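Local coordinates for sortase family protein (Streptococcus agalactiae, PDB 3O0P), which probably acts as a pilus-related class C sortase, a cysteine transpeptidase that links pilus subunits during pilus assembly, at residues 27-32 / 144-149; 151-156 / 191-196; 158-163 / 187-192. All blocks are in the same frame, centred on the assembly; numbering follows the deposited sequence.

Contact 1 of 3, residues 27-32 / 144-149; sequences RRMALA and NIKETI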
ATOM      1  N   ARG A  27      12.060  10.294 -15.073  1.00  9.80           N
ATOM      2  CA  ARG A  27      13.251   9.555 -14.682  1.00  9.96           C
ATOM      3  C   ARG A  27      12.928   8.652 -13.487  1.00  9.04           C
ATOM      4  O   ARG A  27      13.259   7.469 -13.481  1.00  9.41           O
ATOM      5  CB  ARG A  27      14.354  10.530 -14.311  0.92  9.84           C
ATOM      6  CG  ARG A  27      15.676   9.831 -14.006  0.77  9.55           C
ATOM      7  CD  ARG A  27      16.712  10.761 -13.406  0.86  9.93           C
ATOM      8  NE  ARG A  27      16.358  11.198 -12.062  0.92 10.27           N
ATOM      9  CZ  ARG A  27      16.601  10.474 -10.979  0.83 10.02           C
ATOM     10  NH1 ARG A  27      17.221   9.307 -11.097  0.81 10.90           N
ATOM     11  NH2 ARG A  27      16.253  10.910  -9.781  0.82 11.67           N
ATOM     12  N   ARG A  28      12.259   9.217 -12.496  1.00  9.22           N
ATOM     13  CA  ARG A  28      11.921   8.469 -11.299  1.00  9.19           C
ATOM     14  C   ARG A  28      10.943   7.342 -11.597  1.00  9.02           C
ATOM     15  O   ARG A  28      11.084   6.228 -11.077  1.00 10.12           O
ATOM     16  CB  ARG A  28      11.343   9.417 -10.247  1.00  9.86           C
ATOM     17  CG  ARG A  28      12.375  10.341  -9.625  1.00  9.97           C
ATOM     18  CD  ARG A  28      11.656  11.417  -8.860  1.00 10.49           C
ATOM     19  NE  ARG A  28      12.467  12.261  -7.994  0.92 10.32           N
ATOM     20  CZ  ARG A  28      12.462  12.216  -6.662  0.83 10.55           C
ATOM     21  NH1 ARG A  28      11.773  11.291  -6.007  1.00 12.37           N
ATOM     22  NH2 ARG A  28      13.160  13.101  -5.976  0.85 11.26           N
ATOM     23  N   MET A  29       9.911   7.649 -12.390  1.00  8.44           N
ATOM     24  CA  MET A  29       8.942   6.646 -12.758  1.00  9.70           C
ATOM     25  C   MET A  29       9.588   5.535 -13.577  1.00  9.45           C
ATOM     26  O   MET A  29       9.201   4.376 -13.484  1.00 10.30           O
ATOM     27  CB  MET A  29       7.737   7.270 -13.459  0.94  9.98           C
ATOM     28  CG  MET A  29       6.945   8.224 -12.586  0.84  9.52           C
ATOM     29  SD  MET A  29       6.040   7.429 -11.128  1.00  8.08           S
ATOM     30  CE  MET A  29       4.739   6.635 -12.061  0.64 10.35           C
ATOM     31  N   ALA A  30      10.602   5.862 -14.362  1.00  9.05           N
ATOM     32  CA  ALA A  30      11.338   4.830 -15.100  1.00  9.96           C
ATOM     33  C   ALA A  30      12.053   3.905 -14.144  1.00  9.31           C
ATOM     34  O   ALA A  30      12.053   2.689 -14.324  1.00 10.26           O
ATOM     35  CB  ALA A  30      12.346   5.465 -16.027  1.00 10.54           C
ATOM     36  N   LEU A  31      12.687   4.466 -13.119  1.00  9.45           N
ATOM     37  CA  LEU A  31      13.341   3.639 -12.125  1.00  9.06           C
ATOM     38  C   LEU A  31      12.345   2.755 -11.399  1.00  9.35           C
ATOM     39  O   LEU A  31      12.636   1.601 -11.099  1.00 10.33           O
ATOM     40  CB  LEU A  31      14.140   4.489 -11.135  0.99  9.67           C
ATOM     41  CG  LEU A  31      15.377   5.196 -11.706  1.00 10.67           C
ATOM     42  CD1 LEU A  31      16.013   6.052 -10.630  1.00 12.89           C
ATOM     43  CD2 LEU A  31      16.408   4.219 -12.228  1.00 12.99           C
ATOM     44  N   ALA A  32      11.171   3.306 -11.101  1.00  9.72           N
ATOM     45  CA  ALA A  32      10.133   2.537 -10.413  1.00  9.27           C
ATOM     46  C   ALA A  32       9.607   1.399 -11.302  1.00  9.65           C
ATOM     47  O   ALA A  32       9.398   0.297 -10.822  1.00 10.73           O
ATOM     48  CB  ALA A  32       9.001   3.446  -9.963  1.00 10.09           C
ATOM     49  N   ASN A 144       0.683   9.024  -6.153  1.00  9.03           N
ATOM     50  CA  ASN A 144       2.149   8.976  -6.174  1.00  8.98           C
ATOM     51  C   ASN A 144       2.672  10.282  -6.778  1.00  9.05           C
ATOM     52  O   ASN A 144       1.904  11.223  -6.985  1.00  9.83           O
ATOM     53  CB  ASN A 144       2.647   7.730  -6.913  1.00  9.23           C
ATOM     54  CG  ASN A 144       2.160   7.672  -8.355  0.88  8.02           C
ATOM     55  OD1 ASN A 144       2.175   8.675  -9.064  0.86  7.49           O
ATOM     56  ND2 ASN A 144       1.686   6.495  -8.778  0.94  9.56           N
ATOM     57  N   ILE A 145       3.967  10.373  -7.031  1.00  8.37           N
ATOM     58  CA  ILE A 145       4.537  11.628  -7.484  1.00  9.73           C
ATOM     59  C   ILE A 145       3.976  12.064  -8.819  1.00  9.86           C
ATOM     60  O   ILE A 145       4.061  13.246  -9.137  1.00 12.00           O
ATOM     61  CB  ILE A 145       6.072  11.583  -7.587  1.00 10.35           C
ATOM     62  CG1 ILE A 145       6.566  10.345  -8.355  0.95 11.12           C
ATOM     63  CG2 ILE A 145       6.726  11.679  -6.203  1.00 12.00           C
ATOM     64  CD1 ILE A 145       8.016  10.393  -8.744  1.00 12.69           C
ATOM     65  N   LYS A 146       3.461  11.133  -9.626  1.00  9.90           N
ATOM     66  CA  LYS A 146       2.943  11.468 -10.943  1.00 10.12           C
ATOM     67  C   LYS A 146       1.446  11.746 -10.980  1.00 10.43           C
ATOM     68  O   LYS A 146       1.009  12.685 -11.634  1.00 12.10           O
ATOM     69  CB  LYS A 146       3.270  10.342 -11.922  0.99 12.37           C
ATOM     70  CG  LYS A 146       2.743  10.635 -13.328  1.00 14.65           C
ATOM     71  CD  LYS A 146       3.090   9.579 -14.352  1.00 16.84           C
ATOM     72  CE  LYS A 146       2.678  10.033 -15.768  1.00 19.11           C
ATOM     73  NZ  LYS A 146       3.605  11.050 -16.310  0.73 21.26           N
ATOM     74  N   GLU A 147       0.654  10.913 -10.317  1.00 10.19           N
ATOM     75  CA  GLU A 147      -0.799  10.946 -10.544  1.00 10.11           C
ATOM     76  C   GLU A 147      -1.506  10.170  -9.433  1.00  9.70           C
ATOM     77  O   GLU A 147      -0.877   9.538  -8.594  1.00 10.68           O
ATOM     78  CB  GLU A 147      -1.127  10.338 -11.933  1.00 11.59           C
ATOM     79  CG  GLU A 147      -0.698   8.891 -12.047  1.00 12.14           C
ATOM     80  CD  GLU A 147      -0.547   8.395 -13.479  0.88 11.42           C
ATOM     81  OE1 GLU A 147      -0.761   9.168 -14.449  0.69 10.24           O
ATOM     82  OE2 GLU A 147      -0.170   7.220 -13.617  0.85 12.25           O
ATOM     83  N   THR A 148      -2.826  10.214  -9.454  1.00 10.81           N
ATOM     84  CA  THR A 148      -3.642   9.426  -8.559  1.00 11.70           C
ATOM     85  C   THR A 148      -4.233   8.271  -9.347  1.00 11.46           C
ATOM     86  O   THR A 148      -4.775   8.452 -10.442  1.00 15.04           O
ATOM     87  CB  THR A 148      -4.769  10.272  -7.964  1.00 14.75           C
ATOM     88  OG1 THR A 148      -4.199  11.346  -7.220  0.83 15.77           O
ATOM     89  CG2 THR A 148      -5.592   9.452  -7.029  1.00 16.90           C
ATOM     90  N   ILE A 149      -4.101   7.073  -8.797  1.00 10.91           N
ATOM     91  CA  ILE A 149      -4.647   5.862  -9.387  1.00 11.53           C
ATOM     92  C   ILE A 149      -5.718   5.287  -8.456  1.00 10.85           C
ATOM     93  O   ILE A 149      -5.600   5.349  -7.238  1.00 13.15           O
ATOM     94  CB  ILE A 149      -3.519   4.861  -9.734  1.00 12.48           C
ATOM     95  CG1 ILE A 149      -2.717   4.480  -8.497  1.00 12.55           C
ATOM     96  CG2 ILE A 149      -2.610   5.456 -10.821  1.00 14.04           C
ATOM     97  CD1 ILE A 149      -1.637   3.437  -8.731  1.00 15.17           C
TER
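The amide of N144 is the flat group that meets the helix: M29 CE lies to one side of the amide plane, 4.4 Å from N144 OD1. The same OD1 takes two backbone N-H groups of its own loop, from K146 N at 2.8 Å, only 16° out of the carbonyl plane, and from E147 N, tilted further from that plane. This is an Asx turn combined with an Asx motif. ND2, at the other corner, donates to P106 O, so both polar ends of the amide are used and its rotation is fixed.

M29 supplies most of the touching from the helix side. Bends at chi2 (-67°) and chi3 (-73°) carry the thioether across the chain of K146, leaving CE 4.0 Å from K146 CB. SD runs past I145 in the opposite sense, 4.1 Å from I145 CG1. The preceding residue, R28, crosses I145 at roughly a right angle, its CB 3.8 Å from I145 CD1, while its guanidinium is held by E24 and by the carbonyls of M63 and E65.

The contact joins the N-terminal helix 22-37 to the loop leading into strand 148-159 of the sortase barrel. No hydrogen bond spans the two segments; packing of apolar atoms, mostly those of M29, I145 and the aliphatic part of K146, joins them, and the directional bonds serve to shape the loop that M29 meets.

Contact 2 of 3, residues 151-156 / 191-196; sequences YQVDQI and LLVRGH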
ATOM      1  N   TYR A 151      -8.723   2.203  -7.426  1.00  9.06           N
ATOM      2  CA  TYR A 151      -8.978   0.775  -7.373  1.00  9.06           C
ATOM      3  C   TYR A 151     -10.383   0.561  -6.819  1.00  9.79           C
ATOM      4  O   TYR A 151     -10.858   1.321  -5.963  1.00 10.71           O
ATOM      5  CB  TYR A 151      -7.926   0.079  -6.483  0.95  8.64           C
ATOM      6  CG  TYR A 151      -6.574   0.072  -7.163  0.95  8.12           C
ATOM      7  CD1 TYR A 151      -6.211  -0.955  -8.014  1.00  8.40           C
ATOM      8  CD2 TYR A 151      -5.678   1.119  -6.986  0.88  7.91           C
ATOM      9  CE1 TYR A 151      -4.997  -0.922  -8.702  0.88  7.34           C
ATOM     10  CE2 TYR A 151      -4.469   1.162  -7.650  0.90  7.76           C
ATOM     11  CZ  TYR A 151      -4.132   0.147  -8.512  0.81  7.51           C
ATOM     12  OH  TYR A 151      -2.939   0.189  -9.189  0.92  9.01           O
ATOM     13  N   GLN A 152     -11.048  -0.482  -7.302  1.00 10.66           N
ATOM     14  CA  GLN A 152     -12.384  -0.838  -6.843  1.00 10.82           C
ATOM     15  C   GLN A 152     -12.362  -2.224  -6.225  1.00 10.37           C
ATOM     16  O   GLN A 152     -11.921  -3.184  -6.858  1.00 10.69           O
ATOM     17  CB  GLN A 152     -13.357  -0.812  -8.009  0.97 13.13           C
ATOM     18  CG  GLN A 152     -14.781  -1.207  -7.620  0.78 15.86           C
ATOM     19  CD  GLN A 152     -15.736  -1.018  -8.767  0.72 17.82           C
ATOM     20  OE1 GLN A 152     -15.664  -0.032  -9.473  0.74 18.44           O
ATOM     21  NE2 GLN A 152     -16.619  -1.976  -8.968  0.50 20.09           N
ATOM     22  N   VAL A 153     -12.785  -2.304  -4.971  1.00 11.01           N
ATOM     23  CA  VAL A 153     -12.706  -3.536  -4.199  1.00 11.32           C
ATOM     24  C   VAL A 153     -13.455  -4.655  -4.913  1.00 11.36           C
ATOM     25  O   VAL A 153     -14.622  -4.493  -5.284  1.00 13.07           O
ATOM     26  CB  VAL A 153     -13.278  -3.320  -2.788  1.00 12.37           C
ATOM     27  CG1 VAL A 153     -13.307  -4.631  -2.008  1.00 14.19           C
ATOM     28  CG2 VAL A 153     -12.450  -2.283  -2.050  1.00 12.66           C
ATOM     29  N   ASP A 154     -12.796  -5.801  -5.057  1.00 11.88           N
ATOM     30  CA  ASP A 154     -13.399  -6.964  -5.700  1.00 12.56           C
ATOM     31  C   ASP A 154     -13.155  -8.285  -4.962  1.00 12.67           C
ATOM     32  O   ASP A 154     -13.621  -9.312  -5.413  1.00 14.44           O
ATOM     33  CB  ASP A 154     -12.933  -7.102  -7.164  1.00 12.81           C
ATOM     34  CG  ASP A 154     -11.462  -7.487  -7.314  0.86 11.36           C
ATOM     35  OD1 ASP A 154     -10.830  -7.929  -6.343  0.78 12.09           O
ATOM     36  OD2 ASP A 154     -10.958  -7.366  -8.470  0.67 11.42           O
ATOM     37  N   GLN A 155     -12.471  -8.263  -3.822  1.00 12.50           N
ATOM     38  CA  GLN A 155     -12.230  -9.476  -3.057  1.00 12.87           C
ATOM     39  C   GLN A 155     -11.809  -9.090  -1.655  1.00 12.25           C
ATOM     40  O   GLN A 155     -10.988  -8.217  -1.493  1.00 13.43           O
ATOM     41  CB  GLN A 155     -11.125 -10.289  -3.716  1.00 14.77           C
ATOM     42  CG  GLN A 155     -10.829 -11.621  -3.021  1.00 15.80           C
ATOM     43  CD  GLN A 155      -9.755 -12.417  -3.735  1.00 15.59           C
ATOM     44  OE1 GLN A 155     -10.044 -13.195  -4.625  0.65 15.40           O
ATOM     45  NE2 GLN A 155      -8.517 -12.208  -3.356  1.00 17.56           N
ATOM     46  N   ILE A 156     -12.376  -9.739  -0.650  1.00 12.09           N
ATOM     47  CA  ILE A 156     -11.987  -9.522   0.718  1.00 12.50           C
ATOM     48  C   ILE A 156     -11.745 -10.884   1.338  1.00 12.02           C
ATOM     49  O   ILE A 156     -12.623 -11.745   1.307  1.00 12.93           O
ATOM     50  CB  ILE A 156     -13.088  -8.776   1.481  1.00 14.71           C
ATOM     51  CG1 ILE A 156     -13.335  -7.424   0.793  1.00 17.69           C
ATOM     52  CG2 ILE A 156     -12.685  -8.600   2.923  1.00 17.69           C
ATOM     53  CD1 ILE A 156     -14.510  -6.664   1.292  0.68 19.88           C
ATOM     54  N   LEU A 191      -6.227  -9.355   7.230  1.00 10.39           N
ATOM     55  CA  LEU A 191      -7.329  -8.965   6.381  1.00 10.52           C
ATOM     56  C   LEU A 191      -6.765  -8.326   5.124  1.00  9.41           C
ATOM     57  O   LEU A 191      -6.002  -7.361   5.206  1.00 10.41           O
ATOM     58  CB  LEU A 191      -8.221  -7.964   7.121  1.00 11.51           C
ATOM     59  CG  LEU A 191      -9.354  -7.326   6.305  1.00 12.88           C
ATOM     60  CD1 LEU A 191     -10.347  -8.371   5.849  1.00 15.05           C
ATOM     61  CD2 LEU A 191     -10.040  -6.223   7.105  1.00 15.38           C
ATOM     62  N   LEU A 192      -7.203  -8.840   3.976  1.00 10.14           N
ATOM     63  CA  LEU A 192      -6.729  -8.414   2.667  1.00  9.87           C
ATOM     64  C   LEU A 192      -7.913  -7.924   1.836  1.00 10.00           C
ATOM     65  O   LEU A 192      -8.762  -8.713   1.436  1.00 11.77           O
ATOM     66  CB  LEU A 192      -6.053  -9.580   1.925  1.00 10.91           C
ATOM     67  CG  LEU A 192      -4.664 -10.033   2.385  1.00 13.00           C
ATOM     68  CD1 LEU A 192      -4.605 -10.413   3.844  0.67 13.75           C
ATOM     69  CD2 LEU A 192      -4.187 -11.213   1.534  1.00 16.13           C
ATOM     70  N   VAL A 193      -7.972  -6.619   1.599  1.00 10.02           N
ATOM     71  CA  VAL A 193      -8.998  -6.002   0.773  1.00 10.48           C
ATOM     72  C   VAL A 193      -8.373  -5.652  -0.571  1.00  9.46           C
ATOM     73  O   VAL A 193      -7.592  -4.719  -0.662  1.00  9.84           O
ATOM     74  CB  VAL A 193      -9.561  -4.746   1.474  1.00 10.79           C
ATOM     75  CG1 VAL A 193     -10.614  -4.100   0.610  0.82 10.59           C
ATOM     76  CG2 VAL A 193     -10.156  -5.107   2.854  1.00 12.65           C
ATOM     77  N   ARG A 194      -8.726  -6.405  -1.611  1.00  9.82           N
ATOM     78  CA  ARG A 194      -8.165  -6.240  -2.930  1.00  9.85           C
ATOM     79  C   ARG A 194      -9.113  -5.468  -3.830  1.00  9.62           C
ATOM     80  O   ARG A 194     -10.326  -5.697  -3.822  1.00 10.62           O
ATOM     81  CB  ARG A 194      -7.888  -7.609  -3.552  1.00 11.02           C
ATOM     82  CG  ARG A 194      -7.120  -7.527  -4.864  1.00 11.02           C
ATOM     83  CD  ARG A 194      -6.981  -8.880  -5.545  1.00 12.67           C
ATOM     84  NE  ARG A 194      -8.257  -9.285  -6.103  1.00 13.29           N
ATOM     85  CZ  ARG A 194      -8.474 -10.445  -6.708  0.94 14.05           C
ATOM     86  NH1 ARG A 194      -7.501 -11.333  -6.748  1.00 15.11           N
ATOM     87  NH2 ARG A 194      -9.669 -10.719  -7.227  1.00 16.54           N
ATOM     88  N   GLY A 195      -8.550  -4.544  -4.598  1.00  9.56           N
ATOM     89  CA  GLY A 195      -9.286  -3.868  -5.650  1.00 10.49           C
ATOM     90  C   GLY A 195      -8.548  -3.932  -6.976  1.00  9.64           C
ATOM     91  O   GLY A 195      -7.341  -4.115  -7.012  1.00  9.98           O
ATOM     92  N   HIS A 196      -9.287  -3.788  -8.066  1.00 10.18           N
ATOM     93  CA  HIS A 196      -8.696  -3.728  -9.404  1.00  9.28           C
ATOM     94  C   HIS A 196      -8.741  -2.324  -9.949  1.00  8.55           C
ATOM     95  O   HIS A 196      -9.574  -1.510  -9.550  1.00 10.08           O
ATOM     96  CB  HIS A 196      -9.391  -4.687 -10.380  0.92 10.25           C
ATOM     97  CG  HIS A 196     -10.852  -4.437 -10.558  0.85  9.82           C
ATOM     98  ND1 HIS A 196     -11.828  -5.162  -9.905  0.77 10.68           N
ATOM     99  CD2 HIS A 196     -11.507  -3.530 -11.323  1.00 11.61           C
ATOM    100  CE1 HIS A 196     -13.018  -4.731 -10.285  1.00 12.14           C
ATOM    101  NE2 HIS A 196     -12.854  -3.727 -11.127  0.75 11.30           N
TER
HETATM  102  O   HOH W   1      -7.942 -10.413  -1.108  1.00 13.17           O
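D154 OD1 is gripped twice by R194, from NE at 2.9 Å and from NH2 at 3.1 Å, in a side-on salt bridge. Both nitrogens converge on one oxygen, which lies in the guanidinium plane; NE uses the syn lone pair of OD1. The planes of the two groups stand 76° apart, which is why NH2 reaches OD1 from above the carboxylate. The second oxygen is taken by the histidine: H196 ND1 donates to D154 OD2 over 2.8 Å, from the anti side but tilted out of the carboxylate plane, with OD2 close to the plane of the ring. With chi1 at 69°, D154 sets CG between its own backbone N and carbonyl carbon, placing one carboxylate oxygen before each partner.

A face of the R194 guanidinium is stacked by the Q155 amide, with Q155 NE2 3.6 Å above its plane and the planes 26° apart; R194 also makes a cation-pi contact with Y175. Q155 NE2 donates to a water that in turn donates to L192 O.

D154 and Q155 both face R194, a classic beta bulge in the antiparallel pairing of strands 148-159 and 189-198 of the sortase barrel. R194 O receives D154 N at 2.8 Å and Q155 N only weakly, and the register slips by one residue between V153 and Q155.

Away from this charged face, V153 CG2 meets V193 CG1 at 3.7 Å, and I156 CG2 lies alongside L191 CD1. The strands draw close where G195 CA lies 3.7 Å from V153 CA. The ring of Y151 passes obliquely by G195 O, and its hydroxyl is hydrogen-bonded to D174.

Contact 3 of 3, residues 158-163 / 187-192; sequences VVTPDN and NTHRLL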
ATOM      1  N   VAL A 158      -9.619 -13.167   4.604  1.00 13.10           N
ATOM      2  CA  VAL A 158      -8.904 -13.241   5.867  1.00 13.49           C
ATOM      3  C   VAL A 158      -8.030 -14.472   5.771  1.00 14.32           C
ATOM      4  O   VAL A 158      -8.534 -15.566   5.514  1.00 16.74           O
ATOM      5  CB  VAL A 158      -9.879 -13.336   7.047  0.86 14.60           C
ATOM      6  CG1 VAL A 158      -9.126 -13.684   8.329  0.83 15.83           C
ATOM      7  CG2 VAL A 158     -10.645 -12.027   7.185  0.91 16.50           C
ATOM      8  N   VAL A 159      -6.724 -14.297   5.975  1.00 14.09           N
ATOM      9  CA  VAL A 159      -5.741 -15.356   5.777  1.00 14.36           C
ATOM     10  C   VAL A 159      -4.794 -15.447   6.982  1.00 14.65           C
ATOM     11  O   VAL A 159      -4.715 -14.535   7.826  1.00 13.71           O
ATOM     12  CB  VAL A 159      -4.941 -15.141   4.462  0.87 16.04           C
ATOM     13  CG1 VAL A 159      -5.902 -15.029   3.263  0.93 18.00           C
ATOM     14  CG2 VAL A 159      -4.040 -13.915   4.599  1.00 18.24           C
ATOM     15  N   THR A 160      -4.069 -16.548   7.054  1.00 14.88           N
ATOM     16  CA  THR A 160      -3.059 -16.707   8.096  1.00 15.62           C
ATOM     17  C   THR A 160      -1.801 -15.918   7.747  1.00 15.10           C
ATOM     18  O   THR A 160      -1.575 -15.610   6.594  1.00 16.12           O
ATOM     19  CB  THR A 160      -2.722 -18.191   8.323  1.00 18.29           C
ATOM     20  OG1 THR A 160      -2.226 -18.768   7.114  0.79 18.69           O
ATOM     21  CG2 THR A 160      -3.975 -18.942   8.772  0.97 21.81           C
ATOM     22  N   PRO A 161      -0.997 -15.563   8.754  1.00 15.63           N
ATOM     23  CA  PRO A 161       0.112 -14.644   8.486  1.00 17.00           C
ATOM     24  C   PRO A 161       1.206 -15.217   7.599  1.00 17.18           C
ATOM     25  O   PRO A 161       2.006 -14.435   7.073  1.00 18.23           O
ATOM     26  CB  PRO A 161       0.649 -14.323   9.882  0.85 18.95           C
ATOM     27  CG  PRO A 161      -0.516 -14.536  10.789  1.00 19.30           C
ATOM     28  CD  PRO A 161      -1.239 -15.716  10.201  1.00 18.08           C
ATOM     29  N   ASP A 162       1.235 -16.538   7.434  1.00 17.56           N
ATOM     30  CA  ASP A 162       2.220 -17.173   6.554  1.00 19.58           C
ATOM     31  C   ASP A 162       1.669 -17.523   5.166  1.00 19.43           C
ATOM     32  O   ASP A 162       2.307 -18.257   4.407  1.00 22.31           O
ATOM     33  CB  ASP A 162       2.827 -18.408   7.235  0.83 21.00           C
ATOM     34  CG  ASP A 162       1.786 -19.372   7.770  0.54 19.17           C
ATOM     35  OD1 ASP A 162       0.569 -19.187   7.523  0.58 19.18           O
ATOM     36  OD2 ASP A 162       2.208 -20.329   8.451  0.37 19.03           O
ATOM     37  N   ASN A 163       0.505 -16.986   4.821  1.00 18.15           N
ATOM     38  CA  ASN A 163      -0.088 -17.215   3.503  1.00 17.35           C
ATOM     39  C   ASN A 163      -0.005 -15.958   2.640  1.00 16.04           C
ATOM     40  O   ASN A 163      -0.806 -15.046   2.794  1.00 17.40           O
ATOM     41  CB  ASN A 163      -1.552 -17.637   3.639  1.00 18.52           C
ATOM     42  CG  ASN A 163      -2.218 -17.887   2.300  0.96 17.38           C
ATOM     43  OD1 ASN A 163      -1.577 -17.804   1.243  0.82 17.06           O
ATOM     44  ND2 ASN A 163      -3.515 -18.158   2.329  0.99 19.31           N
ATOM     45  N   ASN A 187      -5.087 -10.299  16.345  1.00 18.28           N
ATOM     46  CA  ASN A 187      -4.012 -10.286  15.353  1.00 17.47           C
ATOM     47  C   ASN A 187      -3.453 -11.654  15.006  1.00 15.93           C
ATOM     48  O   ASN A 187      -2.291 -11.791  14.636  1.00 16.58           O
ATOM     49  CB  ASN A 187      -2.888  -9.361  15.824  0.93 18.21           C
ATOM     50  CG  ASN A 187      -3.358  -7.932  16.008  1.00 18.02           C
ATOM     51  OD1 ASN A 187      -4.303  -7.494  15.363  1.00 17.92           O
ATOM     52  ND2 ASN A 187      -2.703  -7.203  16.902  0.71 21.08           N
ATOM     53  N   THR A 188      -4.300 -12.665  15.043  1.00 16.49           N
ATOM     54  CA  THR A 188      -3.884 -13.997  14.601  1.00 16.87           C
ATOM     55  C   THR A 188      -3.906 -14.126  13.074  1.00 15.20           C
ATOM     56  O   THR A 188      -3.280 -15.035  12.502  1.00 16.56           O
ATOM     57  CB  THR A 188      -4.809 -15.061  15.176  0.84 17.76           C
ATOM     58  OG1 THR A 188      -6.160 -14.659  14.932  0.97 17.63           O
ATOM     59  CG2 THR A 188      -4.571 -15.237  16.691  0.99 20.48           C
ATOM     60  N   HIS A 189      -4.616 -13.207  12.421  1.00 14.74           N
ATOM     61  CA  HIS A 189      -4.882 -13.299  10.988  1.00 13.84           C
ATOM     62  C   HIS A 189      -4.676 -11.960  10.305  1.00 12.36           C
ATOM     63  O   HIS A 189      -4.395 -10.947  10.953  1.00 12.52           O
ATOM     64  CB  HIS A 189      -6.307 -13.798  10.738  0.99 15.03           C
ATOM     65  CG  HIS A 189      -6.510 -15.232  11.120  0.74 14.68           C
ATOM     66  ND1 HIS A 189      -6.604 -15.653  12.427  0.74 15.46           N
ATOM     67  CD2 HIS A 189      -6.610 -16.343  10.356  1.00 15.93           C
ATOM     68  CE1 HIS A 189      -6.767 -16.964  12.450  1.00 15.53           C
ATOM     69  NE2 HIS A 189      -6.781 -17.406  11.205  0.80 15.37           N
ATOM     70  N   ARG A 190      -4.774 -11.985   8.985  1.00 11.87           N
ATOM     71  CA  ARG A 190      -4.552 -10.796   8.184  1.00 11.70           C
ATOM     72  C   ARG A 190      -5.759 -10.595   7.281  1.00 10.76           C
ATOM     73  O   ARG A 190      -6.258 -11.537   6.668  1.00 12.24           O
ATOM     74  CB  ARG A 190      -3.259 -10.939   7.373  1.00 12.68           C
ATOM     75  CG  ARG A 190      -2.017 -11.214   8.240  1.00 13.53           C
ATOM     76  CD  ARG A 190      -1.647 -10.066   9.193  0.99 13.98           C
ATOM     77  NE  ARG A 190      -0.487 -10.414  10.025  1.00 14.02           N
ATOM     78  CZ  ARG A 190      -0.543 -10.874  11.265  0.91 13.31           C
ATOM     79  NH1 ARG A 190      -1.710 -11.037  11.876  1.00 14.66           N
ATOM     80  NH2 ARG A 190       0.580 -11.159  11.902  0.90 13.99           N
ATOM     81  N   LEU A 191      -6.227  -9.355   7.230  1.00 10.39           N
ATOM     82  CA  LEU A 191      -7.329  -8.965   6.381  1.00 10.52           C
ATOM     83  C   LEU A 191      -6.765  -8.326   5.124  1.00  9.41           C
ATOM     84  O   LEU A 191      -6.002  -7.361   5.206  1.00 10.41           O
ATOM     85  CB  LEU A 191      -8.221  -7.964   7.121  1.00 11.51           C
ATOM     86  CG  LEU A 191      -9.354  -7.326   6.305  1.00 12.88           C
ATOM     87  CD1 LEU A 191     -10.347  -8.371   5.849  1.00 15.05           C
ATOM     88  CD2 LEU A 191     -10.040  -6.223   7.105  1.00 15.38           C
ATOM     89  N   LEU A 192      -7.203  -8.840   3.976  1.00 10.14           N
ATOM     90  CA  LEU A 192      -6.729  -8.414   2.667  1.00  9.87           C
ATOM     91  C   LEU A 192      -7.913  -7.924   1.836  1.00 10.00           C
ATOM     92  O   LEU A 192      -8.762  -8.713   1.436  1.00 11.77           O
ATOM     93  CB  LEU A 192      -6.053  -9.580   1.925  1.00 10.91           C
ATOM     94  CG  LEU A 192      -4.664 -10.033   2.385  1.00 13.00           C
ATOM     95  CD1 LEU A 192      -4.605 -10.413   3.844  0.67 13.75           C
ATOM     96  CD2 LEU A 192      -4.187 -11.213   1.534  1.00 16.13           C
TER
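A proline lies over the face of a guanidinium: P161 CG sits over the centre of one face of R190, 3.6 Å above the plane, and lies 3.7 Å from R190 CZ. The two side chains cross at about a right angle. R190 reaches this position by a bend at chi2 (-65°), which folds the chain back beside its own strand. In the guanidinium plane, NH1 donates to N187 O and to H189 O, at 2.9 and 2.8 Å, meeting each carbonyl well above its plane. NH2 forms a salt bridge with D46, and the side chain also touches C181.

The groups meet at the end of the pairing of strands 148-159 and 189-198. V159 and R190 form an antiparallel hydrogen-bonded pair, with R190 N to V159 O at 2.8 Å and a matching bond the other way; V158 and L191 follow as a non-hydrogen-bonded pair. V159 CG2 crosses L192 at a steep angle, 3.6 Å from L192 CD1, whereas V158 CG1 rests 3.7 Å from H189 CB. Beyond V159 the chain leaves the sheet in a type I turn from T160 to N163, and P161 CD comes to 3.2 Å from T188 O.

Next to C181, and nine residues after it in sequence, R190 occupies a place consistent with the active-site arginine of class C sortases, while D46 is consistent with the aspartate of their lid. Bonded in its plane by two carbonyls, salt-bridged to D46 and covered on one face by an apolar ring, the guanidinium is fixed in both position and tilt.

How the contacts relate
Contacts 2 and 3 lie on strand 148-159, and contact 1 on the loop that leads into it; all three are partly buried. Contacts 2 and 3 hold the same pair of neighbouring strands and share L191 and L192, their centres about 15 Å apart; contact 1 instead ties an N-terminal helix to the barrel, about 30 Å from contact 3 between centres and across the chain's centre. Chemistry follows place. At the helix the join is apolar packing without cross-bonds. Mid-strand, backbone pairing is overlaid by a charged cluster at a bulge. At the strand end the backbone pairing runs out, and the side chains of R190 and P161, beside C181, carry the contact.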